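Local coordinates for putative glucoamylase (Bacteroides caccae ATCC 43185, PDB 4QT9), which is a putative glucoamylase of the alpha/alpha toroid fold that may hydrolyse alpha-linked glucan chains to release glucose, at residues I300-P303 / G308-P311; A326-N331 / K336-P341; Y363-K368 / F379-N384. One frame throughout, in Å; residues are numbered along the deposited sequence.

Interaction 1: residues I300-P303 / G308-P311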
loop_
_atom_site.group_PDB
_atom_site.type_symbol
_atom_site.label_atom_id
_atom_site.label_comp_id
_atom_site.label_asym_id
_atom_site.label_seq_id
_atom_site.Cartn_x
_atom_site.Cartn_y
_atom_site.Cartn_z
ATOM N N ILE A 300 -13.803 -1.971 -19.798
ATOM C CA ILE A 300 -14.307 -1.463 -21.094
ATOM C C ILE A 300 -15.158 -2.566 -21.733
ATOM O O ILE A 300 -16.240 -2.283 -22.228
ATOM C CB ILE A 300 -13.152 -0.961 -22.024
ATOM C CG1 ILE A 300 -12.548 0.354 -21.452
ATOM C CG2 ILE A 300 -13.627 -0.776 -23.500
ATOM C CD1 ILE A 300 -11.265 0.761 -22.022
ATOM N N ARG A 301 -14.707 -3.830 -21.644
ATOM C CA ARG A 301 -15.465 -4.948 -22.204
ATOM C C ARG A 301 -16.787 -5.100 -21.466
ATOM O O ARG A 301 -17.802 -5.266 -22.127
ATOM C CB ARG A 301 -14.658 -6.247 -22.195
ATOM C CG ARG A 301 -15.344 -7.363 -22.982
ATOM C CD ARG A 301 -14.363 -8.469 -23.261
ATOM N NE ARG A 301 -13.708 -8.978 -22.052
ATOM C CZ ARG A 301 -14.172 -9.985 -21.322
ATOM N NH1 ARG A 301 -15.329 -10.559 -21.627
ATOM N NH2 ARG A 301 -13.487 -10.422 -20.278
ATOM N N ASN A 302 -16.781 -4.978 -20.112
ATOM C CA ASN A 302 -17.984 -5.002 -19.259
ATOM C C ASN A 302 -18.935 -6.153 -19.654
ATOM O O ASN A 302 -20.061 -5.889 -20.088
ATOM C CB ASN A 302 -18.697 -3.642 -19.342
ATOM C CG ASN A 302 -19.828 -3.457 -18.365
ATOM O OD1 ASN A 302 -19.912 -4.132 -17.337
ATOM N ND2 ASN A 302 -20.777 -2.593 -18.712
ATOM N N PRO A 303 -18.487 -7.431 -19.542
ATOM C CA PRO A 303 -19.340 -8.551 -20.010
ATOM C C PRO A 303 -20.574 -8.795 -19.145
ATOM O O PRO A 303 -21.494 -9.482 -19.598
ATOM C CB PRO A 303 -18.409 -9.755 -19.969
ATOM C CG PRO A 303 -17.366 -9.387 -18.860
ATOM C CD PRO A 303 -17.177 -7.910 -19.029
ATOM N N GLY A 308 -22.233 2.319 -16.099
ATOM C CA GLY A 308 -21.099 3.217 -15.941
ATOM C C GLY A 308 -19.734 2.728 -16.370
ATOM O O GLY A 308 -18.868 3.566 -16.634
ATOM N N PHE A 309 -19.515 1.395 -16.416
ATOM C CA PHE A 309 -18.207 0.798 -16.783
ATOM C C PHE A 309 -17.807 1.211 -18.204
ATOM O O PHE A 309 -18.637 1.142 -19.100
ATOM C CB PHE A 309 -18.265 -0.737 -16.676
ATOM C CG PHE A 309 -18.099 -1.366 -15.311
ATOM C CD1 PHE A 309 -18.718 -0.816 -14.189
ATOM C CD2 PHE A 309 -17.404 -2.562 -15.159
ATOM C CE1 PHE A 309 -18.600 -1.421 -12.933
ATOM C CE2 PHE A 309 -17.299 -3.174 -13.904
ATOM C CZ PHE A 309 -17.870 -2.582 -12.790
ATOM N N GLY A 310 -16.591 1.725 -18.371
ATOM C CA GLY A 310 -16.116 2.206 -19.667
ATOM C C GLY A 310 -14.759 2.890 -19.620
ATOM O O GLY A 310 -14.095 2.839 -18.590
ATOM N N PRO A 311 -14.315 3.570 -20.712
ATOM C CA PRO A 311 -12.975 4.214 -20.693
ATOM C C PRO A 311 -12.843 5.357 -19.693
ATOM O O PRO A 311 -11.733 5.644 -19.260
ATOM C CB PRO A 311 -12.789 4.725 -22.127
ATOM C CG PRO A 311 -13.858 4.034 -22.940
ATOM C CD PRO A 311 -14.981 3.734 -22.021
#
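Ile300, in the last turn of helix 284-301, lies against the backbone of the returning chain at Gly310 and Pro311, the two CA atoms of Ile300 and Gly310 being only 4.3 Å apart. Its CG1 branch does the touching: set beside the backbone N (chi1 -70°), CG1 rests 3.7 Å from the amide N of Pro311 and 4.2 Å from CG in the proline ring. CD1 reaches on toward CA of the same proline. The same CG1 also meets the Gly310 side of this peptide, 3.8 Å from Gly310 C. Arg301 turns to the other side and forms a salt bridge with Glu245. Asn302 leaves the helical conformation with positive phi, and its side chain turns toward Phe309 and crosses it at about a right angle. The carboxamide carbon CG lies 3.6 Å from Phe309 CB, and OD1 comes within 3.7 Å of CD2, obliquely to the ring. Amide and ring planes stand 28° apart. ND2 donates to the carbonyl O of Tyr306, a bond that fixes the amide within the turn, and the ring of Tyr306 meets that of Phe309 with the planes at about 45°. No hydrogen bond joins the two segments directly. The chain reverses just after the surface end of helix 284-301 and runs into the loop leading to strand 318-321, while Phe309 reaches inward to Asp335.

Interaction 2: residues A326-N331 / K336-P341; sequences AAHSPN and KGVISP
The backbones stay well apart, His328 and Lys336 coming closest at 7.1 Å between CA atoms, and an inverse gamma turn is centred on Ala327. Side chains fill the gap, with the imidazole of His328 at the centre. Val338 lies over one face of the ring in a CH-pi contact, its CB 4.0 Å from the centroid and 27° off the normal. Its CG1 branch, anti to the backbone N (chi1 172°), extends to 3.7 Å from His328 CE1. On the opposite face, Ala326 O lies 3.4 Å above the plane, offset toward the rim, so the ring is sandwiched between Val338 and this carbonyl. Lys336 meets the edge instead: CG approaches CD2 of His328 at 3.7 Å, near the ring plane, with the two side chains crossing at about a right angle. Beyond CG the lysine bends away, and its NZ, 6.3 Å from His328 NE2, makes a weak hydrogen bond to Gln333 O. Both ring nitrogens are engaged outside the two segments, ND1 with Thr317 O and NE2 with Ser321 OG, while Ser340 OG bonds to Ser319 OG. Polar bonds to the 317-321 region thus orient the histidine, whereas its partners from Lys336 and Val338 are carbons, meeting CD2, CE1 and NE2 by van der Waals and CH-pi contact. With both nitrogens bonded, the buried ring packs against them without leaving its polar atoms unpaired.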
loop_
_atom_site.group_PDB
_atom_site.type_symbol
_atom_site.label_atom_id
_atom_site.label_comp_id
_atom_site.label_asym_id
_atom_site.label_seq_id
_atom_site.Cartn_x
_atom_site.Cartn_y
_atom_site.Cartn_z
ATOM N N ALA A 326 -14.993 -7.114 -0.629
ATOM C CA ALA A 326 -14.658 -8.109 -1.634
ATOM C C ALA A 326 -13.364 -7.790 -2.380
ATOM O O ALA A 326 -13.061 -6.626 -2.658
ATOM C CB ALA A 326 -15.806 -8.230 -2.631
ATOM N N ALA A 327 -12.633 -8.851 -2.754
ATOM C CA ALA A 327 -11.389 -8.774 -3.524
ATOM C C ALA A 327 -11.728 -8.654 -5.024
ATOM O O ALA A 327 -11.506 -9.595 -5.790
ATOM C CB ALA A 327 -10.517 -10.000 -3.248
ATOM N N HIS A 328 -12.291 -7.508 -5.435
ATOM C CA HIS A 328 -12.670 -7.302 -6.842
ATOM C C HIS A 328 -11.452 -7.380 -7.712
ATOM O O HIS A 328 -10.405 -6.849 -7.335
ATOM C CB HIS A 328 -13.381 -5.966 -7.084
ATOM C CG HIS A 328 -14.499 -5.681 -6.139
ATOM N ND1 HIS A 328 -14.381 -4.707 -5.163
ATOM C CD2 HIS A 328 -15.724 -6.250 -6.046
ATOM C CE1 HIS A 328 -15.541 -4.696 -4.524
ATOM N NE2 HIS A 328 -16.381 -5.605 -5.016
ATOM N N SER A 329 -11.575 -8.064 -8.856
ATOM C CA SER A 329 -10.465 -8.184 -9.797
ATOM C C SER A 329 -11.056 -8.286 -11.231
ATOM O O SER A 329 -12.285 -8.463 -11.364
ATOM C CB SER A 329 -9.553 -9.360 -9.429
ATOM O OG SER A 329 -9.971 -10.578 -10.017
ATOM N N PRO A 330 -10.222 -8.113 -12.318
ATOM C CA PRO A 330 -10.798 -8.107 -13.672
ATOM C C PRO A 330 -11.126 -9.505 -14.222
ATOM O O PRO A 330 -10.452 -10.010 -15.125
ATOM C CB PRO A 330 -9.722 -7.392 -14.492
ATOM C CG PRO A 330 -8.442 -7.789 -13.839
ATOM C CD PRO A 330 -8.757 -7.839 -12.366
ATOM N N ASN A 331 -12.188 -10.113 -13.678
ATOM C CA ASN A 331 -12.779 -11.385 -14.098
ATOM C C ASN A 331 -14.245 -11.435 -13.611
ATOM O O ASN A 331 -14.563 -10.873 -12.564
ATOM C CB ASN A 331 -11.962 -12.606 -13.628
ATOM C CG ASN A 331 -11.989 -12.857 -12.148
ATOM O OD1 ASN A 331 -13.001 -13.279 -11.586
ATOM N ND2 ASN A 331 -10.855 -12.681 -11.501
ATOM N N LYS A 336 -18.208 -7.349 -9.264
ATOM C CA LYS A 336 -19.508 -7.206 -8.594
ATOM C C LYS A 336 -20.223 -5.924 -8.978
ATOM O O LYS A 336 -21.221 -5.578 -8.347
ATOM C CB LYS A 336 -19.342 -7.259 -7.055
ATOM C CG LYS A 336 -18.656 -8.518 -6.508
ATOM C CD LYS A 336 -19.566 -9.741 -6.524
ATOM C CE LYS A 336 -19.083 -10.814 -5.585
ATOM N NZ LYS A 336 -17.941 -11.577 -6.149
ATOM N N GLY A 337 -19.718 -5.217 -9.986
ATOM C CA GLY A 337 -20.305 -3.950 -10.424
ATOM C C GLY A 337 -19.821 -2.778 -9.616
ATOM O O GLY A 337 -20.399 -1.689 -9.659
ATOM N N VAL A 338 -18.734 -2.991 -8.896
ATOM C CA VAL A 338 -18.180 -2.001 -7.982
ATOM C C VAL A 338 -16.869 -1.437 -8.522
ATOM O O VAL A 338 -15.935 -2.195 -8.806
ATOM C CB VAL A 338 -18.002 -2.615 -6.569
ATOM C CG1 VAL A 338 -17.260 -1.674 -5.651
ATOM C CG2 VAL A 338 -19.349 -3.029 -5.967
ATOM N N ILE A 339 -16.807 -0.093 -8.636
ATOM C CA ILE A 339 -15.606 0.636 -9.053
ATOM C C ILE A 339 -15.003 1.176 -7.776
ATOM O O ILE A 339 -15.750 1.631 -6.924
ATOM C CB ILE A 339 -15.910 1.766 -10.109
ATOM C CG1 ILE A 339 -16.443 1.201 -11.467
ATOM C CG2 ILE A 339 -14.715 2.725 -10.324
ATOM C CD1 ILE A 339 -15.476 0.210 -12.305
ATOM N N SER A 340 -13.678 1.069 -7.617
ATOM C CA SER A 340 -12.931 1.587 -6.483
ATOM C C SER A 340 -11.961 2.635 -7.017
ATOM O O SER A 340 -11.054 2.264 -7.757
ATOM C CB SER A 340 -12.201 0.466 -5.748
ATOM O OG SER A 340 -13.072 -0.629 -5.511
ATOM N N PRO A 341 -12.179 3.952 -6.717
ATOM C CA PRO A 341 -11.288 5.010 -7.253
ATOM C C PRO A 341 -9.785 4.783 -7.033
ATOM O O PRO A 341 -8.997 5.153 -7.897
ATOM C CB PRO A 341 -11.765 6.268 -6.516
ATOM C CG PRO A 341 -13.209 6.011 -6.243
ATOM C CD PRO A 341 -13.269 4.540 -5.902
#

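Interaction 3: residues Y363-K368 / F379-N384; sequences YNMGDK and FSETDN
The Phe379 ring takes the terminal methyl of selenomethionine Met365 at an oblique angle, and has CG of Glu381 in its plane at the edge. Met365 CE lies 3.7 Å from CE1 of Phe379. The selenium is farther off, 4.8 Å from the ring centroid and 38° from its normal, so this Met-aromatic contact is neither squarely over the face nor in the plane. A bend at the last torsion (chi3 88°) turns CE into the angle between Phe379 and Glu381, where it also touches the carboxylate carbon CD of Glu381 at 3.9 Å. Polar linkage runs through a water: Lys368 NZ donates to it over 2.8 Å, and it donates in turn to Glu381 OE1 over 3.1 Å. The two charges, 5.7 Å apart between NZ and OE1, would probably attract each other even without direct contact. Within 379-384, Ser380 OG accepts from the backbone N of Asp383, an ST motif that braces the turn beyond Phe379. The contact joins the C-terminal end of helix 352-364, whose Tyr363 packs on helix 21-37, to the loop between strands 374-375 and 389-391.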
loop_
_atom_site.group_PDB
_atom_site.type_symbol
_atom_site.label_atom_id
_atom_site.label_comp_id
_atom_site.label_asym_id
_atom_site.label_seq_id
_atom_site.Cartn_x
_atom_site.Cartn_y
_atom_site.Cartn_z
ATOM N N TYR A 363 -14.445 13.008 -10.300
ATOM C CA TYR A 363 -14.617 14.350 -9.743
ATOM C C TYR A 363 -15.921 14.990 -10.251
ATOM O O TYR A 363 -16.657 15.573 -9.463
ATOM C CB TYR A 363 -13.415 15.223 -10.118
ATOM C CG TYR A 363 -13.423 16.575 -9.446
ATOM C CD1 TYR A 363 -13.036 16.718 -8.116
ATOM C CD2 TYR A 363 -13.869 17.709 -10.123
ATOM C CE1 TYR A 363 -13.109 17.954 -7.470
ATOM C CE2 TYR A 363 -13.941 18.951 -9.489
ATOM C CZ TYR A 363 -13.564 19.068 -8.163
ATOM O OH TYR A 363 -13.615 20.300 -7.553
ATOM N N ASN A 364 -16.240 14.833 -11.542
ATOM C CA ASN A 364 -17.455 15.417 -12.124
ATOM C C ASN A 364 -18.754 14.746 -11.642
ATOM O O ASN A 364 -19.820 15.350 -11.786
ATOM C CB ASN A 364 -17.382 15.413 -13.646
ATOM C CG ASN A 364 -16.445 16.469 -14.191
ATOM O OD1 ASN A 364 -16.263 17.554 -13.606
ATOM N ND2 ASN A 364 -15.840 16.181 -15.337
HETATM N N MSE A 365 -18.672 13.552 -11.012
HETATM C CA MSE A 365 -19.854 12.876 -10.455
HETATM C C MSE A 365 -20.359 13.578 -9.191
HETATM O O MSE A 365 -21.469 13.306 -8.742
HETATM C CB MSE A 365 -19.569 11.413 -10.165
HETATM C CG MSE A 365 -19.723 10.540 -11.370
HETATM SE SE MSE A 365 -18.981 8.815 -10.954
HETATM C CE MSE A 365 -20.534 7.968 -10.199
ATOM N N GLY A 366 -19.541 14.468 -8.635
ATOM C CA GLY A 366 -19.912 15.295 -7.492
ATOM C C GLY A 366 -19.693 14.705 -6.124
ATOM O O GLY A 366 -18.938 13.741 -5.959
ATOM N N ASP A 367 -20.373 15.290 -5.137
ATOM C CA ASP A 367 -20.282 14.938 -3.716
ATOM C C ASP A 367 -20.619 13.474 -3.422
ATOM O O ASP A 367 -20.106 12.943 -2.443
ATOM C CB ASP A 367 -21.177 15.853 -2.860
ATOM C CG ASP A 367 -20.799 17.332 -2.891
ATOM O OD1 ASP A 367 -19.725 17.670 -3.458
ATOM O OD2 ASP A 367 -21.565 18.151 -2.338
ATOM N N LYS A 368 -21.456 12.821 -4.246
ATOM C CA LYS A 368 -21.814 11.424 -4.001
ATOM C C LYS A 368 -20.564 10.488 -4.022
ATOM O O LYS A 368 -20.608 9.450 -3.363
ATOM C CB LYS A 368 -22.915 10.945 -4.979
ATOM C CG LYS A 368 -22.435 10.505 -6.351
ATOM C CD LYS A 368 -23.556 10.554 -7.355
ATOM C CE LYS A 368 -23.267 9.693 -8.526
ATOM N NZ LYS A 368 -24.226 9.903 -9.615
ATOM N N PHE A 379 -18.103 2.263 -5.123
ATOM C CA PHE A 379 -19.477 2.634 -5.480
ATOM C C PHE A 379 -19.978 1.731 -6.593
ATOM O O PHE A 379 -19.193 1.220 -7.390
ATOM C CB PHE A 379 -19.602 4.133 -5.875
ATOM C CG PHE A 379 -18.900 4.509 -7.163
ATOM C CD1 PHE A 379 -19.556 4.408 -8.386
ATOM C CD2 PHE A 379 -17.577 4.936 -7.155
ATOM C CE1 PHE A 379 -18.898 4.717 -9.576
ATOM C CE2 PHE A 379 -16.928 5.264 -8.343
ATOM C CZ PHE A 379 -17.592 5.148 -9.545
ATOM N N SER A 380 -21.290 1.541 -6.649
ATOM C CA SER A 380 -21.916 0.771 -7.704
ATOM C C SER A 380 -22.999 1.625 -8.375
ATOM O O SER A 380 -24.038 1.875 -7.755
ATOM C CB SER A 380 -22.495 -0.530 -7.157
ATOM O OG SER A 380 -23.347 -1.122 -8.131
ATOM N N GLU A 381 -22.757 2.094 -9.629
ATOM C CA GLU A 381 -23.781 2.871 -10.370
ATOM C C GLU A 381 -25.047 2.010 -10.635
ATOM O O GLU A 381 -26.163 2.539 -10.653
ATOM C CB GLU A 381 -23.224 3.436 -11.697
ATOM C CG GLU A 381 -22.192 4.540 -11.498
ATOM C CD GLU A 381 -21.766 5.285 -12.749
ATOM O OE1 GLU A 381 -22.629 5.933 -13.379
ATOM O OE2 GLU A 381 -20.553 5.282 -13.060
ATOM N N THR A 382 -24.860 0.683 -10.823
ATOM C CA THR A 382 -25.936 -0.290 -11.070
ATOM C C THR A 382 -26.867 -0.409 -9.856
ATOM O O THR A 382 -28.080 -0.366 -10.029
ATOM C CB THR A 382 -25.333 -1.668 -11.425
ATOM O OG1 THR A 382 -24.517 -1.545 -12.589
ATOM C CG2 THR A 382 -26.385 -2.726 -11.655
ATOM N N ASP A 383 -26.292 -0.593 -8.641
ATOM C CA ASP A 383 -27.032 -0.775 -7.392
ATOM C C ASP A 383 -27.396 0.556 -6.721
ATOM O O ASP A 383 -28.150 0.542 -5.737
ATOM C CB ASP A 383 -26.230 -1.662 -6.415
ATOM C CG ASP A 383 -26.231 -3.153 -6.785
ATOM O OD1 ASP A 383 -27.311 -3.780 -6.739
ATOM O OD2 ASP A 383 -25.141 -3.705 -7.067
ATOM N N ASN A 384 -26.911 1.698 -7.264
ATOM C CA ASN A 384 -27.092 3.055 -6.709
ATOM C C ASN A 384 -26.590 3.078 -5.245
ATOM O O ASN A 384 -27.237 3.597 -4.332
ATOM C CB ASN A 384 -28.553 3.561 -6.865
ATOM C CG ASN A 384 -28.899 3.713 -8.313
ATOM O OD1 ASN A 384 -29.676 2.929 -8.879
ATOM N ND2 ASN A 384 -28.162 4.580 -8.991
HETATM O O HOH W 1 -23.729 8.415 -11.901
#

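How the interactions relate
From the N terminus, the three contacts follow in series, none nested in or crossing another. Interaction 1 closes a short turn directly after helix 284-301; interaction 2 closes the next, between strand 324-327 and helix 341-345; interaction 3 closes a longer one that leaves helix 352-364 and contains the short strands 370-371 and 374-375. The loops nevertheless meet in space. The Phe309 ring packs on Ile339 and Gly337, joining interactions 1 and 2, while Gly308 touches Glu381 of interaction 3. A probable backbone hydrogen bond from Ile339 N to Phe379 O links 336-341 to 379-384. These segments meet on one side of the molecule and tie helix 284-301 and the region after strand 324-327 to helix 352-364.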